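Local atomic coordinates of endoglucanase A (Clostridium cellulolyticum, PDB entry 1EDG), a protein that probably hydrolyses internal beta-1,4-glucosidic bonds of cellulose, as a family 5 endoglucanase whose catalytic domain is a TIM barrel. Residues P133-M138 against V189-N194; E170-L173 against N178-W181. All blocks are in the same frame, centred on the assembly; numbering follows the deposited sequence.

Contact 1: P133-M138 against V189-N194; sequences PSSQYM and VVDSIN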
loop_
_atom_site.group_PDB
_atom_site.type_symbol
_atom_site.label_atom_id
_atom_site.label_comp_id
_atom_site.label_asym_id
_atom_site.label_seq_id
_atom_site.Cartn_x
_atom_site.Cartn_y
_atom_site.Cartn_z
ATOM N N PRO A 133 4.312 6.236 17.237
ATOM C CA PRO A 133 4.744 4.959 17.815
ATOM C C PRO A 133 5.918 4.951 18.799
ATOM O O PRO A 133 6.998 4.457 18.476
ATOM C CB PRO A 133 5.037 4.119 16.574
ATOM C CG PRO A 133 5.625 5.122 15.650
ATOM C CD PRO A 133 4.691 6.314 15.812
ATOM N N SER A 134 5.699 5.510 19.984
ATOM C CA SER A 134 6.707 5.514 21.044
ATOM C C SER A 134 5.917 5.503 22.348
ATOM O O SER A 134 4.775 5.973 22.391
ATOM C CB SER A 134 7.647 6.725 20.953
ATOM O OG SER A 134 7.037 7.918 21.411
ATOM N N SER A 135 6.498 4.925 23.396
ATOM C CA SER A 135 5.818 4.816 24.685
ATOM C C SER A 135 5.260 6.107 25.275
ATOM O O SER A 135 4.159 6.108 25.830
ATOM C CB SER A 135 6.717 4.112 25.702
ATOM O OG SER A 135 6.862 2.742 25.370
ATOM N N GLN A 136 5.985 7.210 25.131
ATOM C CA GLN A 136 5.503 8.473 25.681
ATOM C C GLN A 136 4.186 8.911 25.048
ATOM O O GLN A 136 3.376 9.594 25.684
ATOM C CB GLN A 136 6.547 9.583 25.525
ATOM C CG GLN A 136 6.150 10.875 26.241
ATOM C CD GLN A 136 7.221 11.945 26.192
ATOM O OE1 GLN A 136 7.891 12.133 25.173
ATOM N NE2 GLN A 136 7.384 12.663 27.295
ATOM N N TYR A 137 3.944 8.468 23.817
ATOM C CA TYR A 137 2.731 8.847 23.108
ATOM C C TYR A 137 1.668 7.767 22.957
ATOM O O TYR A 137 0.722 7.941 22.189
ATOM C CB TYR A 137 3.102 9.426 21.744
ATOM C CG TYR A 137 3.900 10.700 21.853
ATOM C CD1 TYR A 137 3.265 11.926 22.060
ATOM C CD2 TYR A 137 5.290 10.679 21.791
ATOM C CE1 TYR A 137 3.995 13.097 22.208
ATOM C CE2 TYR A 137 6.032 11.844 21.939
ATOM C CZ TYR A 137 5.379 13.048 22.149
ATOM O OH TYR A 137 6.113 14.202 22.316
ATOM N N MET A 138 1.762 6.695 23.740
ATOM C CA MET A 138 0.790 5.609 23.640
ATOM C C MET A 138 -0.648 5.980 23.967
ATOM O O MET A 138 -1.573 5.487 23.323
ATOM C CB MET A 138 1.222 4.399 24.472
ATOM C CG MET A 138 2.119 3.414 23.724
ATOM S SD MET A 138 1.356 2.702 22.219
ATOM C CE MET A 138 2.084 3.767 20.966
ATOM N N VAL A 189 14.049 2.256 18.474
ATOM C CA VAL A 189 13.305 1.510 17.463
ATOM C C VAL A 189 12.626 0.271 18.038
ATOM O O VAL A 189 11.504 -0.050 17.651
ATOM C CB VAL A 189 14.155 1.117 16.219
ATOM C CG1 VAL A 189 14.971 2.297 15.727
ATOM C CG2 VAL A 189 15.014 -0.068 16.512
ATOM N N VAL A 190 13.282 -0.414 18.974
ATOM C CA VAL A 190 12.686 -1.605 19.579
ATOM C C VAL A 190 11.425 -1.212 20.341
ATOM O O VAL A 190 10.417 -1.911 20.286
ATOM C CB VAL A 190 13.683 -2.356 20.498
ATOM C CG1 VAL A 190 12.985 -3.510 21.210
ATOM C CG2 VAL A 190 14.849 -2.889 19.667
ATOM N N ASP A 191 11.478 -0.075 21.028
ATOM C CA ASP A 191 10.316 0.426 21.754
ATOM C C ASP A 191 9.204 0.702 20.731
ATOM O O ASP A 191 8.048 0.325 20.936
ATOM C CB ASP A 191 10.676 1.720 22.500
ATOM C CG ASP A 191 9.461 2.411 23.097
ATOM O OD1 ASP A 191 8.795 1.812 23.966
ATOM O OD2 ASP A 191 9.166 3.556 22.695
ATOM N N SER A 192 9.578 1.325 19.616
ATOM C CA SER A 192 8.637 1.656 18.542
ATOM C C SER A 192 7.966 0.393 17.976
ATOM O O SER A 192 6.743 0.346 17.828
ATOM C CB SER A 192 9.366 2.428 17.436
ATOM O OG SER A 192 8.456 3.055 16.549
ATOM N N ILE A 193 8.760 -0.642 17.716
ATOM C CA ILE A 193 8.257 -1.910 17.190
ATOM C C ILE A 193 7.213 -2.507 18.131
ATOM O O ILE A 193 6.172 -3.007 17.690
ATOM C CB ILE A 193 9.421 -2.909 16.980
ATOM C CG1 ILE A 193 10.279 -2.463 15.791
ATOM C CG2 ILE A 193 8.895 -4.336 16.788
ATOM C CD1 ILE A 193 11.544 -3.284 15.586
ATOM N N ASN A 194 7.483 -2.446 19.432
ATOM C CA ASN A 194 6.547 -2.969 20.424
ATOM C C ASN A 194 5.267 -2.136 20.412
ATOM O O ASN A 194 4.161 -2.680 20.462
ATOM C CB ASN A 194 7.185 -2.981 21.818
ATOM C CG ASN A 194 8.389 -3.911 21.899
ATOM O OD1 ASN A 194 8.468 -4.918 21.182
ATOM N ND2 ASN A 194 9.337 -3.579 22.771
#
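Asp191 reaches from helix 187-209 to the segment 133-138 and holds Ser135 with both oxygens of its carboxylate. Its CB is directed at that segment, and the first torsion sets CG anti to the backbone N (chi1 171°), which carries the carboxylate out from the helix. CG itself stands 3.5 Å from Ser135 OG. Beyond it the two oxygens divide the work. OD1 accepts the hydroxyl of Ser135, with OG 2.6 Å away, while OD2 accepts the backbone N of the same residue at 3.1 Å along a nearly straight bond (166° at the hydrogen). Each oxygen uses its syn lone pair, the one on the side of the other oxygen, so the pair of bonds fixes the rotation of the carboxylate. OD2 also lies 3.6 Å from Ser134 CA. One residue further along the helix, Ser192 also reaches the loop, but as a donor: OG gives its proton to Pro133 O over 2.8 Å, in the carbonyl plane, and is packed 3.6 Å from CB of the Pro133 ring. Ile196 on the next turn of the helix adds a second surface for that proline. The gripped loop carries the 3-10 turn 135-136 and passes straight into helix 138-155, with Tyr137 at its N-cap position. The helix thus both accepts from the loop, through a carboxylate, and donates to it, through a hydroxyl. The carboxylate charge is met by one N-H and one hydroxyl of Ser135, which probably stabilise it.

Contact 2: E170-L173 against N178-W181; sequences EPRL and NEWW
Arg172 meets Glu179 at the edge of its guanidinium and Trp180 over a face, and its NE is where the three side chains pack closest. Glu179 OE2 accepts the N-H of NE at 3.0 Å in a salt bridge, using the anti lone pair, with carboxylate and guanidinium planes only 25° apart. Trp180 covers a face of the guanidinium: its CH2 is 3.3 Å from Arg172 NE, and Arg172 CD makes a CH-pi contact with the six-membered ring, 4.1 Å from the centroid. Glu179 CD also packs over that face of the indole. The arginine chain runs extended from CG to NE, bringing the guanidinium against the face of the indole, while NH1 donates back to Glu170 O at 3.0 Å, almost exactly in the guanidinium plane. Next to the salt bridge, Glu179 O is buried against Arg172 CB without a polar partner, and Glu179 CB packs 3.3 Å from Leu173 O.

The outer side is looser. There a water bridges Arg172 NH2 and Glu179 OE2, and the exposed Trp180 meets Glu170 OE1 only at its ring edge, 3.7 Å from CZ3. The other oxygen of Glu170, OE2, is hydrogen-bonded to His254 ND1; this Glu-Pro pair follows strand 163-166, consistent with the acid/base position of family 5 enzymes. Both segments belong to the loop from that strand to helix 187-209, where Leu173 packs on Asp188 and Ser192, with Tyr224 OH hydrogen-bonded to Leu173 N and Asn178 O.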
loop_
_atom_site.group_PDB
_atom_site.type_symbol
_atom_site.label_atom_id
_atom_site.label_comp_id
_atom_site.label_asym_id
_atom_site.label_seq_id
_atom_site.Cartn_x
_atom_site.Cartn_y
_atom_site.Cartn_z
ATOM N N GLU A 170 2.912 3.616 7.166
ATOM C CA GLU A 170 4.329 3.403 7.453
ATOM C C GLU A 170 4.656 3.951 8.845
ATOM O O GLU A 170 5.409 4.917 8.980
ATOM C CB GLU A 170 5.204 4.078 6.381
ATOM C CG GLU A 170 5.082 3.444 4.992
ATOM C CD GLU A 170 5.964 4.099 3.932
ATOM O OE1 GLU A 170 6.551 5.171 4.174
ATOM O OE2 GLU A 170 6.072 3.529 2.829
ATOM N N PRO A 171 4.100 3.333 9.901
ATOM C CA PRO A 171 4.362 3.803 11.272
ATOM C C PRO A 171 5.870 3.806 11.532
ATOM O O PRO A 171 6.564 2.822 11.263
ATOM C CB PRO A 171 3.597 2.797 12.133
ATOM C CG PRO A 171 3.642 1.541 11.309
ATOM C CD PRO A 171 3.401 2.035 9.905
ATOM N N ARG A 172 6.384 4.927 12.027
ATOM C CA ARG A 172 7.818 5.053 12.242
ATOM C C ARG A 172 8.114 6.227 13.169
ATOM O O ARG A 172 7.215 6.996 13.511
ATOM C CB ARG A 172 8.484 5.316 10.885
ATOM C CG ARG A 172 8.058 6.650 10.259
ATOM C CD ARG A 172 8.405 6.739 8.783
ATOM N NE ARG A 172 8.130 8.064 8.229
ATOM C CZ ARG A 172 6.925 8.514 7.884
ATOM N NH1 ARG A 172 5.851 7.751 8.024
ATOM N NH2 ARG A 172 6.792 9.738 7.390
ATOM N N LEU A 173 9.383 6.377 13.539
ATOM C CA LEU A 173 9.808 7.479 14.397
ATOM C C LEU A 173 10.199 8.673 13.526
ATOM O O LEU A 173 11.368 8.846 13.184
ATOM C CB LEU A 173 10.988 7.051 15.278
ATOM C CG LEU A 173 10.695 5.955 16.307
ATOM C CD1 LEU A 173 11.987 5.518 16.976
ATOM C CD2 LEU A 173 9.683 6.452 17.334
ATOM N N ASN A 178 16.768 6.812 12.725
ATOM C CA ASN A 178 16.355 5.536 12.148
ATOM C C ASN A 178 14.895 5.579 11.714
ATOM O O ASN A 178 14.166 4.602 11.857
ATOM C CB ASN A 178 16.551 4.405 13.158
ATOM C CG ASN A 178 17.985 4.285 13.624
ATOM O OD1 ASN A 178 18.272 4.405 14.817
ATOM N ND2 ASN A 178 18.898 4.074 12.685
ATOM N N GLU A 179 14.469 6.719 11.190
ATOM C CA GLU A 179 13.094 6.875 10.735
ATOM C C GLU A 179 12.756 5.942 9.567
ATOM O O GLU A 179 11.662 5.378 9.516
ATOM C CB GLU A 179 12.838 8.326 10.308
ATOM C CG GLU A 179 11.436 8.579 9.762
ATOM C CD GLU A 179 11.233 9.985 9.205
ATOM O OE1 GLU A 179 12.054 10.884 9.486
ATOM O OE2 GLU A 179 10.237 10.194 8.481
ATOM N N TRP A 180 13.712 5.749 8.664
ATOM C CA TRP A 180 13.475 4.941 7.476
ATOM C C TRP A 180 13.957 3.496 7.454
ATOM O O TRP A 180 13.873 2.833 6.416
ATOM C CB TRP A 180 13.969 5.701 6.243
ATOM C CG TRP A 180 13.290 7.030 6.100
ATOM C CD1 TRP A 180 13.838 8.260 6.324
ATOM C CD2 TRP A 180 11.914 7.259 5.762
ATOM N NE1 TRP A 180 12.889 9.239 6.154
ATOM C CE2 TRP A 180 11.700 8.653 5.807
ATOM C CE3 TRP A 180 10.844 6.420 5.428
ATOM C CZ2 TRP A 180 10.456 9.230 5.531
ATOM C CZ3 TRP A 180 9.606 6.994 5.153
ATOM C CH2 TRP A 180 9.425 8.387 5.207
ATOM N N TRP A 181 14.410 2.983 8.591
ATOM C CA TRP A 181 14.876 1.602 8.647
ATOM C C TRP A 181 14.965 1.114 10.081
ATOM O O TRP A 181 15.499 1.807 10.947
ATOM C CB TRP A 181 16.235 1.458 7.955
ATOM C CG TRP A 181 17.336 2.274 8.573
ATOM C CD1 TRP A 181 17.390 3.637 8.689
ATOM C CD2 TRP A 181 18.555 1.776 9.134
ATOM N NE1 TRP A 181 18.567 4.015 9.285
ATOM C CE2 TRP A 181 19.302 2.893 9.568
ATOM C CE3 TRP A 181 19.089 0.492 9.311
ATOM C CZ2 TRP A 181 20.559 2.766 10.169
ATOM C CZ3 TRP A 181 20.337 0.366 9.906
ATOM C CH2 TRP A 181 21.057 1.499 10.329
HETATM O O HOH W 1 8.744 12.081 7.007
#

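Contact 2 lies within the loop from strand 163-166 to helix 187-209, nested inside the chain loop closed by contact 1, which joins that helix to the loop after strand 116-120. Contact 1 is partly buried, its centre about 22 Å from the centre of the chain, against about 16 Å for contact 2. Contact 2 is a surface contact that folds one loop onto itself beside the barrel mouth. Their chemistry differs accordingly: in the first a carboxylate takes two hydrogen bonds from Ser135 and a serine hydroxyl gives one to a backbone carbonyl, whereas the second combines a salt bridge with indole packing and a water. They touch at several points, the closest being Pro133 CG to Arg172 O at 3.3 Å.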